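Local structure of cycloalternan-forming enzyme (Listeria monocytogenes serovar 1/2a, 5F7U) at residues V292-N302 with L333-Q343; M243-F253 with F309-Y319. The protein is a large multidomain carbohydrate-active enzyme of glycoside hydrolase family 31, with a TIM barrel flanked by beta-rich domains. The protein carries 1 engineered substitution. One frame throughout, in Å; residues are numbered along the deposited sequence.

Contact 1 of 2, residues V292-N302 with L333-Q343; sequences VSANKYGMYVN and LDYYVISGKDQ
V292 and S293 meet Q343, the first residue of helix 343-354. Bent at chi2 (-66°), the side chain of Q343 folds back to the hairpin of strands 287-293 and 297-301. Its NE2 touches V292 CG1 and donates to S293 O over 3.0 Å, standing above the carbonyl plane; K296 N reaches the same oxygen from the opposite face. The K296 side chain crosses that of Q343 at about a right angle, while the extended chain carries NZ to a salt bridge with E729. Y297 rests its CB by V337 and sends its hydroxyl to E248. From G298 onward strands 297-301 and 333-338 run antiparallel. G298, which adds no side-chain bulk beside I338, forms a hydrogen-bonded pair with it, G298 N 2.7 Å from I338 O; Y300 and Y336 form the next. M299 and V301 pack on V337 and Y335 on one face, M299 CE 4.2 Å from V337 CG2. On the other the rings of Y300 and Y336 lie side by side, planes 20° apart yet slid so far that they barely overlap, touching through Y300 CD2 and Y336 CD1 at 3.6 Å. N302 closes the ladder, its N bonded to D334 O. With CG anti to the backbone N (chi1 -178°), N302 lies alongside D334, and its ND2 meets D334 OD2 from above the carboxylate plane at 2.9 Å. Because R160 also pairs with that oxygen, the buried carboxylate is probably kept ionised. Thus apolar and aromatic groups cover the middle of this mutarotase-like ladder, the Q343 amide serves a backbone carbonyl at one end, and at the other N302 and R160 share the D334 carboxylate.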
loop_
_atom_site.group_PDB
_atom_site.type_symbol
_atom_site.label_atom_id
_atom_site.label_comp_id
_atom_site.label_asym_id
_atom_site.label_seq_id
_atom_site.Cartn_x
_atom_site.Cartn_y
_atom_site.Cartn_z
ATOM N N VAL A 292 6.752 8.354 -7.175
ATOM C CA VAL A 292 6.997 9.577 -6.411
ATOM C C VAL A 292 8.475 9.641 -6.099
ATOM O O VAL A 292 9.049 8.643 -5.634
ATOM C CB VAL A 292 6.179 9.576 -5.102
ATOM C CG1 VAL A 292 6.588 10.754 -4.200
ATOM C CG2 VAL A 292 4.686 9.624 -5.407
ATOM N N SER A 293 9.086 10.803 -6.370
ATOM C CA SER A 293 10.489 11.020 -6.026
ATOM C C SER A 293 10.595 11.824 -4.753
ATOM O O SER A 293 9.816 12.755 -4.532
ATOM C CB SER A 293 11.216 11.727 -7.168
ATOM O OG SER A 293 12.439 12.280 -6.700
ATOM N N ALA A 294 11.590 11.487 -3.923
ATOM C CA ALA A 294 11.874 12.283 -2.748
ATOM C C ALA A 294 12.405 13.691 -3.093
ATOM O O ALA A 294 12.528 14.535 -2.208
ATOM C CB ALA A 294 12.811 11.531 -1.819
ATOM N N ASN A 295 12.676 13.953 -4.375
ATOM C CA ASN A 295 12.926 15.319 -4.862
ATOM C C ASN A 295 11.663 16.148 -5.092
ATOM O O ASN A 295 11.709 17.211 -5.712
ATOM C CB ASN A 295 13.852 15.314 -6.088
ATOM C CG ASN A 295 15.282 15.002 -5.699
ATOM O OD1 ASN A 295 15.555 14.734 -4.523
ATOM N ND2 ASN A 295 16.188 14.997 -6.659
ATOM N N LYS A 296 10.537 15.632 -4.585
ATOM C CA LYS A 296 9.285 16.408 -4.422
ATOM C C LYS A 296 8.472 16.556 -5.717
ATOM O O LYS A 296 7.896 17.623 -5.998
ATOM C CB LYS A 296 9.543 17.780 -3.782
ATOM C CG LYS A 296 10.238 17.699 -2.433
ATOM C CD LYS A 296 10.262 19.057 -1.767
ATOM C CE LYS A 296 10.981 18.927 -0.432
ATOM N NZ LYS A 296 11.051 20.228 0.280
ATOM N N TYR A 297 8.409 15.476 -6.491
ATOM C CA TYR A 297 7.486 15.418 -7.615
ATOM C C TYR A 297 7.065 13.966 -7.812
ATOM O O TYR A 297 7.747 13.037 -7.364
ATOM C CB TYR A 297 8.106 16.012 -8.907
ATOM C CG TYR A 297 9.220 15.134 -9.443
ATOM C CD1 TYR A 297 10.521 15.269 -8.951
ATOM C CD2 TYR A 297 8.960 14.149 -10.389
ATOM C CE1 TYR A 297 11.543 14.439 -9.391
ATOM C CE2 TYR A 297 9.977 13.297 -10.842
ATOM C CZ TYR A 297 11.265 13.471 -10.341
ATOM O OH TYR A 297 12.260 12.641 -10.757
ATOM N N GLY A 298 5.932 13.794 -8.488
ATOM C CA GLY A 298 5.511 12.503 -9.004
ATOM C C GLY A 298 5.479 12.544 -10.519
ATOM O O GLY A 298 5.396 13.624 -11.119
ATOM N N MET A 299 5.556 11.364 -11.139
ATOM C CA MET A 299 5.405 11.279 -12.603
ATOM C C MET A 299 4.431 10.160 -12.878
ATOM O O MET A 299 4.611 9.068 -12.377
ATOM C CB MET A 299 6.739 10.967 -13.292
ATOM C CG MET A 299 6.642 10.896 -14.826
ATOM S SD MET A 299 8.257 10.781 -15.650
ATOM C CE MET A 299 8.913 12.422 -15.342
ATOM N N TYR A 300 3.424 10.454 -13.693
ATOM C CA TYR A 300 2.400 9.480 -14.055
ATOM C C TYR A 300 2.325 9.399 -15.565
ATOM O O TYR A 300 2.052 10.398 -16.221
ATOM C CB TYR A 300 1.038 9.874 -13.452
ATOM C CG TYR A 300 -0.119 9.016 -13.956
ATOM C CD1 TYR A 300 -0.040 7.617 -13.922
ATOM C CD2 TYR A 300 -1.276 9.612 -14.486
ATOM C CE1 TYR A 300 -1.088 6.829 -14.387
ATOM C CE2 TYR A 300 -2.338 8.827 -14.946
ATOM C CZ TYR A 300 -2.222 7.443 -14.896
ATOM O OH TYR A 300 -3.253 6.651 -15.346
ATOM N N VAL A 301 2.572 8.208 -16.118
ATOM C CA VAL A 301 2.442 8.015 -17.577
ATOM C C VAL A 301 1.046 7.442 -17.770
ATOM O O VAL A 301 0.769 6.317 -17.335
ATOM C CB VAL A 301 3.547 7.105 -18.165
ATOM C CG1 VAL A 301 3.335 6.834 -19.666
ATOM C CG2 VAL A 301 4.915 7.741 -17.960
ATOM N N ASN A 302 0.188 8.235 -18.408
ATOM C CA ASN A 302 -1.227 7.928 -18.545
ATOM C C ASN A 302 -1.481 7.014 -19.731
ATOM O O ASN A 302 -1.776 7.481 -20.838
ATOM C CB ASN A 302 -2.047 9.226 -18.668
ATOM C CG ASN A 302 -3.549 8.960 -18.766
ATOM O OD1 ASN A 302 -4.032 7.918 -18.329
ATOM N ND2 ASN A 302 -4.282 9.896 -19.363
ATOM N N LEU A 333 1.324 10.340 -26.690
ATOM C CA LEU A 333 1.955 10.123 -25.393
ATOM C C LEU A 333 1.383 11.156 -24.429
ATOM O O LEU A 333 1.298 12.323 -24.765
ATOM C CB LEU A 333 3.483 10.275 -25.517
ATOM C CG LEU A 333 4.275 10.343 -24.198
ATOM C CD1 LEU A 333 4.209 9.005 -23.446
ATOM C CD2 LEU A 333 5.725 10.718 -24.456
ATOM N N ASP A 334 1.014 10.712 -23.228
ATOM C CA ASP A 334 0.295 11.558 -22.269
ATOM C C ASP A 334 0.889 11.285 -20.887
ATOM O O ASP A 334 0.756 10.174 -20.358
ATOM C CB ASP A 334 -1.189 11.181 -22.340
ATOM C CG ASP A 334 -2.081 12.018 -21.431
ATOM O OD1 ASP A 334 -1.624 12.966 -20.765
ATOM O OD2 ASP A 334 -3.289 11.702 -21.399
ATOM N N TYR A 335 1.574 12.273 -20.308
ATOM C CA TYR A 335 2.146 12.070 -18.961
ATOM C C TYR A 335 2.101 13.330 -18.113
ATOM O O TYR A 335 1.966 14.438 -18.637
ATOM C CB TYR A 335 3.563 11.458 -19.010
ATOM C CG TYR A 335 4.658 12.350 -19.565
ATOM C CD1 TYR A 335 4.826 12.491 -20.941
ATOM C CD2 TYR A 335 5.550 13.020 -18.707
ATOM C CE1 TYR A 335 5.827 13.313 -21.479
ATOM C CE2 TYR A 335 6.561 13.845 -19.226
ATOM C CZ TYR A 335 6.688 13.975 -20.610
ATOM O OH TYR A 335 7.651 14.769 -21.185
ATOM N N TYR A 336 2.181 13.146 -16.803
ATOM C CA TYR A 336 2.041 14.259 -15.879
ATOM C C TYR A 336 3.271 14.350 -15.002
ATOM O O TYR A 336 3.818 13.319 -14.575
ATOM C CB TYR A 336 0.842 14.072 -14.962
ATOM C CG TYR A 336 -0.519 13.980 -15.613
ATOM C CD1 TYR A 336 -0.963 12.783 -16.223
ATOM C CD2 TYR A 336 -1.415 15.052 -15.541
ATOM C CE1 TYR A 336 -2.245 12.703 -16.798
ATOM C CE2 TYR A 336 -2.688 14.975 -16.099
ATOM C CZ TYR A 336 -3.093 13.807 -16.720
ATOM O OH TYR A 336 -4.376 13.779 -17.237
ATOM N N VAL A 337 3.709 15.583 -14.734
ATOM C CA VAL A 337 4.661 15.840 -13.659
ATOM C C VAL A 337 3.883 16.562 -12.552
ATOM O O VAL A 337 3.361 17.648 -12.762
ATOM C CB VAL A 337 5.885 16.661 -14.134
ATOM C CG1 VAL A 337 6.810 16.977 -12.953
ATOM C CG2 VAL A 337 6.624 15.912 -15.244
ATOM N N ILE A 338 3.833 15.928 -11.389
ATOM C CA ILE A 338 2.911 16.281 -10.318
ATOM C C ILE A 338 3.707 16.851 -9.156
ATOM O O ILE A 338 4.590 16.177 -8.618
ATOM C CB ILE A 338 2.125 15.031 -9.856
ATOM C CG1 ILE A 338 1.442 14.358 -11.072
ATOM C CG2 ILE A 338 1.105 15.422 -8.788
ATOM C CD1 ILE A 338 0.689 13.086 -10.729
ATOM N N SER A 339 3.402 18.099 -8.796
ATOM C CA SER A 339 3.940 18.715 -7.590
ATOM C C SER A 339 2.799 18.833 -6.571
ATOM O O SER A 339 1.689 18.349 -6.812
ATOM C CB SER A 339 4.536 20.082 -7.930
ATOM O OG SER A 339 5.087 20.696 -6.769
ATOM N N GLY A 340 3.081 19.426 -5.415
ATOM C CA GLY A 340 2.053 19.627 -4.403
ATOM C C GLY A 340 2.652 20.255 -3.157
ATOM O O GLY A 340 3.828 20.638 -3.163
ATOM N N LYS A 341 1.837 20.353 -2.107
ATOM C CA LYS A 341 2.225 21.005 -0.849
ATOM C C LYS A 341 3.255 20.159 -0.096
ATOM O O LYS A 341 4.143 20.689 0.594
ATOM C CB LYS A 341 0.991 21.250 0.035
ATOM C CG LYS A 341 -0.071 22.138 -0.620
ATOM C CD LYS A 341 -1.286 22.396 0.290
ATOM C CE LYS A 341 -2.403 21.346 0.149
ATOM N NZ LYS A 341 -3.033 21.332 -1.213
ATOM N N ASP A 342 3.120 18.844 -0.251
ATOM C CA ASP A 342 4.028 17.856 0.328
ATOM C C ASP A 342 3.876 16.519 -0.417
ATOM O O ASP A 342 3.154 16.458 -1.410
ATOM C CB ASP A 342 3.815 17.734 1.857
ATOM C CG ASP A 342 2.424 17.256 2.260
ATOM O OD1 ASP A 342 1.756 16.479 1.541
ATOM O OD2 ASP A 342 2.021 17.602 3.402
ATOM N N GLN A 343 4.542 15.447 0.037
ATOM C CA GLN A 343 4.539 14.191 -0.744
ATOM C C GLN A 343 3.167 13.546 -0.785
ATOM O O GLN A 343 2.778 12.953 -1.799
ATOM C CB GLN A 343 5.551 13.167 -0.201
ATOM C CG GLN A 343 6.976 13.710 -0.121
ATOM C CD GLN A 343 7.558 14.000 -1.497
ATOM O OE1 GLN A 343 7.494 15.130 -1.997
ATOM N NE2 GLN A 343 8.145 12.985 -2.108
HETATM O O HOH W 1 7.037 19.965 -5.179
HETATM O O HOH W 2 0.582 8.054 -22.705
#

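Contact 2 of 2, residues M243-F253 with F309-Y319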
loop_
_atom_site.group_PDB
_atom_site.type_symbol
_atom_site.label_atom_id
_atom_site.label_comp_id
_atom_site.label_asym_id
_atom_site.label_seq_id
_atom_site.Cartn_x
_atom_site.Cartn_y
_atom_site.Cartn_z
ATOM N N MET A 243 17.282 13.663 -16.325
ATOM C CA MET A 243 18.519 13.712 -15.542
ATOM C C MET A 243 18.177 13.458 -14.085
ATOM O O MET A 243 17.211 14.026 -13.577
ATOM C CB MET A 243 19.166 15.082 -15.661
ATOM C CG MET A 243 20.509 15.171 -14.950
ATOM S SD MET A 243 21.426 16.512 -15.693
ATOM C CE MET A 243 21.673 15.738 -17.279
ATOM N N THR A 244 18.975 12.622 -13.416
ATOM C CA THR A 244 18.743 12.322 -12.004
ATOM C C THR A 244 20.038 12.311 -11.178
ATOM O O THR A 244 20.979 11.571 -11.514
ATOM C CB THR A 244 17.940 11.012 -11.808
ATOM O OG1 THR A 244 17.931 10.671 -10.413
ATOM C CG2 THR A 244 18.545 9.843 -12.639
ATOM N N PRO A 245 20.089 13.115 -10.095
ATOM C CA PRO A 245 21.256 13.142 -9.210
ATOM C C PRO A 245 21.409 11.808 -8.457
ATOM O O PRO A 245 20.439 11.067 -8.312
ATOM C CB PRO A 245 20.949 14.292 -8.238
ATOM C CG PRO A 245 19.459 14.365 -8.216
ATOM C CD PRO A 245 19.002 13.989 -9.602
ATOM N N SER A 246 22.624 11.521 -7.993
ATOM C CA SER A 246 22.946 10.221 -7.394
ATOM C C SER A 246 22.043 9.851 -6.218
ATOM O O SER A 246 21.724 8.672 -6.029
ATOM C CB SER A 246 24.418 10.167 -6.955
ATOM O OG SER A 246 25.280 10.267 -8.073
ATOM N N ASP A 247 21.623 10.856 -5.449
ATOM C CA ASP A 247 20.841 10.599 -4.239
ATOM C C ASP A 247 19.346 10.466 -4.442
ATOM O O ASP A 247 18.626 10.234 -3.483
ATOM C CB ASP A 247 21.142 11.625 -3.146
ATOM C CG ASP A 247 20.815 13.052 -3.548
ATOM O OD1 ASP A 247 20.484 13.342 -4.713
ATOM O OD2 ASP A 247 20.953 13.917 -2.670
ATOM N N GLU A 248 18.867 10.609 -5.674
ATOM C CA GLU A 248 17.419 10.619 -5.878
ATOM C C GLU A 248 16.811 9.233 -5.663
ATOM O O GLU A 248 17.321 8.252 -6.186
ATOM C CB GLU A 248 17.056 11.177 -7.261
ATOM C CG GLU A 248 15.563 11.493 -7.365
ATOM C CD GLU A 248 15.173 12.167 -8.665
ATOM O OE1 GLU A 248 15.990 12.207 -9.611
ATOM O OE2 GLU A 248 14.018 12.637 -8.748
ATOM N N ALA A 249 15.762 9.167 -4.834
ATOM C CA ALA A 249 15.043 7.914 -4.564
ATOM C C ALA A 249 13.702 7.912 -5.296
ATOM O O ALA A 249 13.071 8.978 -5.459
ATOM C CB ALA A 249 14.829 7.738 -3.079
ATOM N N PHE A 250 13.271 6.724 -5.739
ATOM C CA PHE A 250 12.058 6.583 -6.539
ATOM C C PHE A 250 11.140 5.534 -5.947
ATOM O O PHE A 250 11.520 4.353 -5.844
ATOM C CB PHE A 250 12.407 6.172 -7.968
ATOM C CG PHE A 250 13.311 7.147 -8.668
ATOM C CD1 PHE A 250 12.802 8.360 -9.161
ATOM C CD2 PHE A 250 14.672 6.844 -8.868
ATOM C CE1 PHE A 250 13.637 9.257 -9.840
ATOM C CE2 PHE A 250 15.515 7.742 -9.539
ATOM C CZ PHE A 250 14.994 8.944 -10.027
ATOM N N TYR A 251 9.940 5.972 -5.589
ATOM C CA TYR A 251 9.012 5.146 -4.828
ATOM C C TYR A 251 7.748 4.861 -5.599
ATOM O O TYR A 251 7.371 5.630 -6.469
ATOM C CB TYR A 251 8.619 5.881 -3.548
ATOM C CG TYR A 251 9.787 6.351 -2.711
ATOM C CD1 TYR A 251 10.599 5.447 -2.026
ATOM C CD2 TYR A 251 10.049 7.720 -2.567
ATOM C CE1 TYR A 251 11.654 5.902 -1.219
ATOM C CE2 TYR A 251 11.092 8.179 -1.768
ATOM C CZ TYR A 251 11.886 7.266 -1.095
ATOM O OH TYR A 251 12.932 7.721 -0.317
ATOM N N GLY A 252 7.074 3.767 -5.247
ATOM C CA GLY A 252 5.759 3.464 -5.791
ATOM C C GLY A 252 5.821 2.415 -6.884
ATOM O O GLY A 252 6.268 1.312 -6.643
ATOM N N PHE A 253 5.401 2.801 -8.095
ATOM C CA PHE A 253 5.301 1.905 -9.266
ATOM C C PHE A 253 4.270 0.785 -9.103
ATOM O O PHE A 253 4.359 -0.265 -9.753
ATOM C CB PHE A 253 6.664 1.313 -9.679
ATOM C CG PHE A 253 7.739 2.342 -9.935
ATOM C CD1 PHE A 253 8.549 2.805 -8.892
ATOM C CD2 PHE A 253 7.981 2.819 -11.235
ATOM C CE1 PHE A 253 9.569 3.723 -9.122
ATOM C CE2 PHE A 253 9.028 3.739 -11.480
ATOM C CZ PHE A 253 9.825 4.192 -10.417
ATOM N N PHE A 309 10.217 1.467 -16.836
ATOM C CA PHE A 309 10.882 2.608 -16.212
ATOM C C PHE A 309 12.315 2.210 -15.891
ATOM O O PHE A 309 12.561 1.318 -15.066
ATOM C CB PHE A 309 10.141 3.008 -14.920
ATOM C CG PHE A 309 8.843 3.731 -15.164
ATOM C CD1 PHE A 309 7.639 3.020 -15.381
ATOM C CD2 PHE A 309 8.796 5.115 -15.156
ATOM C CE1 PHE A 309 6.431 3.708 -15.622
ATOM C CE2 PHE A 309 7.592 5.810 -15.369
ATOM C CZ PHE A 309 6.411 5.108 -15.614
ATOM N N GLN A 310 13.254 2.862 -16.563
ATOM C CA GLN A 310 14.663 2.582 -16.398
ATOM C C GLN A 310 15.223 3.592 -15.396
ATOM O O GLN A 310 15.549 4.718 -15.765
ATOM C CB GLN A 310 15.359 2.700 -17.759
ATOM C CG GLN A 310 14.795 1.713 -18.778
ATOM C CD GLN A 310 15.350 1.920 -20.172
ATOM O OE1 GLN A 310 16.135 2.835 -20.414
ATOM N NE2 GLN A 310 14.934 1.071 -21.098
ATOM N N MET A 311 15.355 3.179 -14.130
ATOM C CA MET A 311 15.620 4.168 -13.088
ATOM C C MET A 311 17.101 4.213 -12.737
ATOM O O MET A 311 17.547 3.574 -11.772
ATOM C CB MET A 311 14.717 3.926 -11.857
ATOM C CG MET A 311 13.218 3.811 -12.186
ATOM S SD MET A 311 12.556 5.182 -13.178
ATOM C CE MET A 311 12.649 6.537 -12.002
ATOM N N ALA A 312 17.874 4.945 -13.546
ATOM C CA ALA A 312 19.348 4.971 -13.382
ATOM C C ALA A 312 19.911 3.542 -13.475
ATOM O O ALA A 312 20.877 3.184 -12.796
ATOM C CB ALA A 312 19.750 5.669 -12.072
ATOM N N SER A 313 19.291 2.749 -14.349
ATOM C CA SER A 313 19.638 1.337 -14.560
ATOM C C SER A 313 20.581 1.152 -15.750
ATOM O O SER A 313 21.187 0.088 -15.896
ATOM C CB SER A 313 18.357 0.535 -14.820
ATOM O OG SER A 313 17.707 1.058 -15.970
ATOM N N LYS A 314 20.690 2.169 -16.604
ATOM C CA LYS A 314 21.529 2.109 -17.807
ATOM C C LYS A 314 22.711 3.045 -17.643
ATOM O O LYS A 314 23.865 2.628 -17.727
ATOM C CB LYS A 314 20.751 2.497 -19.078
ATOM C CG LYS A 314 19.412 1.793 -19.292
ATOM C CD LYS A 314 19.552 0.285 -19.433
ATOM C CE LYS A 314 18.211 -0.327 -19.821
ATOM N NZ LYS A 314 18.282 -1.803 -19.654
ATOM N N VAL A 315 22.395 4.313 -17.402
ATOM C CA VAL A 315 23.359 5.374 -17.174
ATOM C C VAL A 315 23.052 5.862 -15.752
ATOM O O VAL A 315 21.881 5.981 -15.376
ATOM C CB VAL A 315 23.156 6.511 -18.209
ATOM C CG1 VAL A 315 24.135 7.648 -17.979
ATOM C CG2 VAL A 315 23.317 5.982 -19.635
ATOM N N GLU A 316 24.099 6.137 -14.970
ATOM C CA GLU A 316 23.960 6.454 -13.540
ATOM C C GLU A 316 23.128 7.712 -13.242
ATOM O O GLU A 316 22.556 7.819 -12.166
ATOM C CB GLU A 316 25.363 6.603 -12.920
ATOM C CG GLU A 316 25.427 6.601 -11.392
ATOM C CD GLU A 316 25.276 7.984 -10.738
ATOM O OE1 GLU A 316 25.619 9.028 -11.354
ATOM O OE2 GLU A 316 24.816 8.034 -9.577
ATOM N N ASP A 317 23.114 8.660 -14.174
ATOM C CA ASP A 317 22.433 9.937 -13.967
ATOM C C ASP A 317 21.213 10.107 -14.874
ATOM O O ASP A 317 20.752 11.222 -15.077
ATOM C CB ASP A 317 23.424 11.115 -14.135
ATOM C CG ASP A 317 23.906 11.304 -15.564
ATOM O OD1 ASP A 317 23.774 10.389 -16.404
ATOM O OD2 ASP A 317 24.461 12.387 -15.857
ATOM N N LYS A 318 20.681 9.000 -15.388
ATOM C CA LYS A 318 19.544 9.064 -16.309
ATOM C C LYS A 318 18.409 8.167 -15.843
ATOM O O LYS A 318 18.640 7.009 -15.498
ATOM C CB LYS A 318 19.980 8.610 -17.708
ATOM C CG LYS A 318 18.902 8.739 -18.793
ATOM C CD LYS A 318 19.342 8.154 -20.130
ATOM C CE LYS A 318 20.478 8.948 -20.738
ATOM N NZ LYS A 318 20.661 8.614 -22.184
ATOM N N TYR A 319 17.188 8.691 -15.832
ATOM C CA TYR A 319 16.019 7.792 -15.812
ATOM C C TYR A 319 15.138 7.976 -17.031
ATOM O O TYR A 319 15.076 9.061 -17.607
ATOM C CB TYR A 319 15.214 7.828 -14.499
ATOM C CG TYR A 319 14.315 9.029 -14.305
ATOM C CD1 TYR A 319 12.994 9.036 -14.798
ATOM C CD2 TYR A 319 14.771 10.148 -13.609
ATOM C CE1 TYR A 319 12.156 10.143 -14.591
ATOM C CE2 TYR A 319 13.944 11.259 -13.383
ATOM C CZ TYR A 319 12.633 11.246 -13.871
ATOM O OH TYR A 319 11.835 12.352 -13.665
HETATM O O HOH W 3 23.597 11.005 -10.804
#
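F250 and F253 each turn an edge to an aromatic face of segment 309-319: F250 to Y319, centroids 5.2 Å apart and planes at 61°, and F253 to F309, with planes at 75°. M311 fits between the two phenylalanines. Bent at chi2 and chi3, its flexible chain sets CE over the centre of the F250 ring, 3.4 Å from the centroid, a CH-pi contact; SD stands farther above that face and lies obliquely to F253, giving two Met-aromatic contacts. T244 CB meets the edge of Y319 in the ring plane. In this beta-rich, mutarotase-like part of the family 31 protein, side chains of strand 250-254 thus pack against those of strands 307-311 and 318-327, which are paired with each other. The polar bonds gather where the chain turns. T244 N donates to D317 O (2.8 Å) from well above the carbonyl plane, beside the non-hydrogen-bonded antiparallel pair M243 and K318. In the conformer described, the small hydroxyl of S246, in a type I turn, gives its proton to the syn side of E316 OE2 (2.7 Å), and a water links E316 OE1 to T244 O. A chi1 of 171° carries T244 OG1 to the anti side of E248 OE1, 2.6 Å away; R263 also bonds this hydroxyl.

Contact 1 is almost wholly buried, whereas contact 2 runs from a buried aromatic cluster to exposed turns around S246 and E316. Their chemistry follows: the first is a regular antiparallel ladder of backbone bonds, the second has a single bridge and relies on rings, a methionine and side-chain bonds. The segments alternate along the chain, and strands 287-293 and 250-254 are neighbours in the same sheet. The contacts, centres about 14 Å apart, meet at E248, whose OE2 probably accepts hydrogen bonds from S293 OG (2.6 Å) and Y297 OH (2.7 Å), and at M299, whose CE packs on Y319 OH, a hydroxyl hydrogen-bonded to T216.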